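Local structure of SusD-like carbohydrate binding protein (3LEW) at residues Y350-A354 with K368-L372. The protein probably binds carbohydrate at the outer membrane of Bacteroides vulgatus, as a member of the SusD family of nutrient-binding proteins. Sequence-based numbering, arbitrary orientation.
Sequences YLINA and KLNDL
L351 and L372 meet at about a right angle where helices 346-359 and 365-376 pack as a hairpin; the axes of segments 350-354 and 368-372 approach to 8.8 Å, nearly antiparallel (155°), consistent with the TPR-like helix pairs of SusD proteins. This is the tight, apolar side: L372 CD2 lies 3.5 Å from L351 CG and also touches both L351 methyls, while L369 CD1 reaches L351 CD2 at 4.1 Å. A354 CB rests against L369 CB at 4.4 Å, its small size consistent with the 5.6 Å between A354 CA and K368 CA. The looser, partly solvent-facing side is K368 and D371, against buried Y350 and N353. With CG anti to the carbonyl carbon (chi1 -85°), the Y350 ring reaches D371, CE2 meeting CB at 3.6 Å; OD2 lies in the ring plane at its edge, the carboxylate nearly perpendicular (89°). K368 CG passes 3.2 Å from N353 OD1 before the bent chain carries NZ away to a salt bridge with D364. K357 bonds N353 OD1 while D227 and S226 take ND2, holding both ends of the amide. Helix 387-401 covers the leucine side through I394, E397 and E401, whereas L230 of helix 219-232 touches Y350 and N353, and Y350 OH is hydrogen-bonded to N234 O just beyond that helix.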
ATOM      1  N   TYR A 350     -14.094   4.950   3.143  1.00 12.72           N
ATOM      2  CA  TYR A 350     -15.427   4.705   2.565  1.00 13.01           C
ATOM      3  C   TYR A 350     -15.506   3.282   1.995  1.00 12.68           C
ATOM      4  O   TYR A 350     -16.482   2.571   2.181  1.00 13.10           O
ATOM      5  CB  TYR A 350     -15.731   5.660   1.413  1.00 13.30           C
ATOM      6  CG  TYR A 350     -16.304   7.008   1.773  1.00 13.20           C
ATOM      7  CD1 TYR A 350     -15.485   8.061   2.167  1.00 14.89           C
ATOM      8  CD2 TYR A 350     -17.653   7.240   1.671  1.00 13.83           C
ATOM      9  CE1 TYR A 350     -15.991   9.311   2.458  1.00 14.16           C
ATOM     10  CE2 TYR A 350     -18.185   8.504   1.979  1.00 14.12           C
ATOM     11  CZ  TYR A 350     -17.338   9.547   2.341  1.00 13.95           C
ATOM     12  OH  TYR A 350     -17.897  10.808   2.612  1.00 15.12           O
ATOM     13  N   LEU A 351     -14.449   2.868   1.308  1.00 11.77           N
ATOM     14  CA  LEU A 351     -14.427   1.530   0.692  1.00 12.61           C
ATOM     15  C   LEU A 351     -14.343   0.396   1.730  1.00 12.64           C
ATOM     16  O   LEU A 351     -15.003  -0.616   1.566  1.00 14.32           O
ATOM     17  CB  LEU A 351     -13.253   1.444  -0.279  1.00 12.09           C
ATOM     18  CG  LEU A 351     -13.488   2.223  -1.598  1.00 12.36           C
ATOM     19  CD1 LEU A 351     -12.124   2.461  -2.269  1.00 13.63           C
ATOM     20  CD2 LEU A 351     -14.406   1.416  -2.546  1.00 15.27           C
ATOM     21  N   ILE A 352     -13.558   0.579   2.799  1.00 12.53           N
ATOM     22  CA  ILE A 352     -13.501  -0.382   3.907  1.00 12.35           C
ATOM     23  C   ILE A 352     -14.886  -0.512   4.596  1.00 12.52           C
ATOM     24  O   ILE A 352     -15.340  -1.611   4.869  1.00 11.82           O
ATOM     25  CB  ILE A 352     -12.449   0.004   4.985  1.00 11.60           C
ATOM     26  CG1 ILE A 352     -10.996  -0.104   4.445  1.00 13.37           C
ATOM     27  CG2 ILE A 352     -12.586  -0.865   6.282  1.00 14.22           C
ATOM     28  CD1 ILE A 352      -9.965   0.588   5.261  1.00 11.90           C
ATOM     29  N   ASN A 353     -15.484   0.626   4.900  1.00 13.22           N
ATOM     30  CA  ASN A 353     -16.826   0.673   5.468  1.00 13.37           C
ATOM     31  C   ASN A 353     -17.834  -0.082   4.583  1.00 13.67           C
ATOM     32  O   ASN A 353     -18.600  -0.947   5.074  1.00 13.29           O
ATOM     33  CB  ASN A 353     -17.217   2.123   5.711  1.00 13.70           C
ATOM     34  CG  ASN A 353     -18.444   2.269   6.556  1.00 15.91           C
ATOM     35  OD1 ASN A 353     -19.508   2.602   6.025  1.00 15.79           O
ATOM     36  ND2 ASN A 353     -18.318   2.071   7.903  1.00 13.92           N
ATOM     37  N   ALA A 354     -17.825   0.211   3.279  1.00 13.51           N
ATOM     38  CA  ALA A 354     -18.686  -0.511   2.332  1.00 13.78           C
ATOM     39  C   ALA A 354     -18.464  -2.011   2.339  1.00 13.02           C
ATOM     40  O   ALA A 354     -19.407  -2.788   2.419  1.00 14.10           O
ATOM     41  CB  ALA A 354     -18.557   0.041   0.893  1.00 13.79           C
ATOM     42  N   LYS A 368     -22.304   3.987   0.865  1.00 14.22           N
ATOM     43  CA  LYS A 368     -20.909   4.404   0.996  1.00 15.49           C
ATOM     44  C   LYS A 368     -20.169   4.233  -0.325  1.00 15.11           C
ATOM     45  O   LYS A 368     -19.433   5.125  -0.733  1.00 15.60           O
ATOM     46  CB  LYS A 368     -20.213   3.691   2.154  1.00 16.05           C
ATOM     47  CG  LYS A 368     -20.921   3.947   3.514  1.00 16.61           C
ATOM     48  CD  LYS A 368     -20.655   5.356   4.015  1.00 18.67           C
ATOM     49  CE  LYS A 368     -21.306   5.666   5.372  1.00 16.94           C
ATOM     50  NZ  LYS A 368     -22.792   5.729   5.454  1.00 15.91           N
ATOM     51  N   LEU A 369     -20.423   3.132  -1.021  1.00 14.68           N
ATOM     52  CA  LEU A 369     -19.886   2.930  -2.352  1.00 14.38           C
ATOM     53  C   LEU A 369     -20.347   4.025  -3.325  1.00 14.17           C
ATOM     54  O   LEU A 369     -19.551   4.605  -4.060  1.00 14.70           O
ATOM     55  CB  LEU A 369     -20.302   1.550  -2.869  1.00 15.38           C
ATOM     56  CG  LEU A 369     -19.747   1.115  -4.223  1.00 18.60           C
ATOM     57  CD1 LEU A 369     -18.174   1.134  -4.237  1.00 19.23           C
ATOM     58  CD2 LEU A 369     -20.328  -0.256  -4.613  1.00 19.54           C
ATOM     59  N   ASN A 370     -21.644   4.321  -3.296  1.00 14.08           N
ATOM     60  CA  ASN A 370     -22.213   5.340  -4.168  1.00 14.08           C
ATOM     61  C   ASN A 370     -21.739   6.750  -3.827  1.00 14.05           C
ATOM     62  O   ASN A 370     -21.687   7.587  -4.712  1.00 14.67           O
ATOM     63  CB  ASN A 370     -23.739   5.266  -4.166  1.00 14.68           C
ATOM     64  CG  ASN A 370     -24.274   4.197  -5.122  1.00 14.71           C
ATOM     65  OD1 ASN A 370     -23.545   3.727  -6.005  1.00 18.45           O
ATOM     66  ND2 ASN A 370     -25.525   3.799  -4.944  1.00 15.11           N
ATOM     67  N   ASP A 371     -21.451   7.038  -2.556  1.00 14.53           N
ATOM     68  CA  ASP A 371     -20.881   8.351  -2.163  1.00 15.10           C
ATOM     69  C   ASP A 371     -19.534   8.570  -2.908  1.00 15.15           C
ATOM     70  O   ASP A 371     -19.280   9.660  -3.439  1.00 14.18           O
ATOM     71  CB  ASP A 371     -20.579   8.453  -0.652  1.00 14.67           C
ATOM     72  CG  ASP A 371     -21.811   8.553   0.212  1.00 18.14           C
ATOM     73  OD1 ASP A 371     -22.870   9.062  -0.263  1.00 19.60           O
ATOM     74  OD2 ASP A 371     -21.698   8.122   1.416  1.00 21.20           O
ATOM     75  N   LEU A 372     -18.670   7.544  -2.899  1.00 15.15           N
ATOM     76  CA  LEU A 372     -17.379   7.646  -3.563  1.00 15.07           C
ATOM     77  C   LEU A 372     -17.600   7.761  -5.067  1.00 15.41           C
ATOM     78  O   LEU A 372     -17.019   8.617  -5.728  1.00 14.73           O
ATOM     79  CB  LEU A 372     -16.505   6.445  -3.257  1.00 14.80           C
ATOM     80  CG  LEU A 372     -15.144   6.383  -3.939  1.00 14.77           C
ATOM     81  CD1 LEU A 372     -14.292   7.663  -3.715  1.00 15.26           C
ATOM     82  CD2 LEU A 372     -14.400   5.114  -3.438  1.00 17.86           C
TER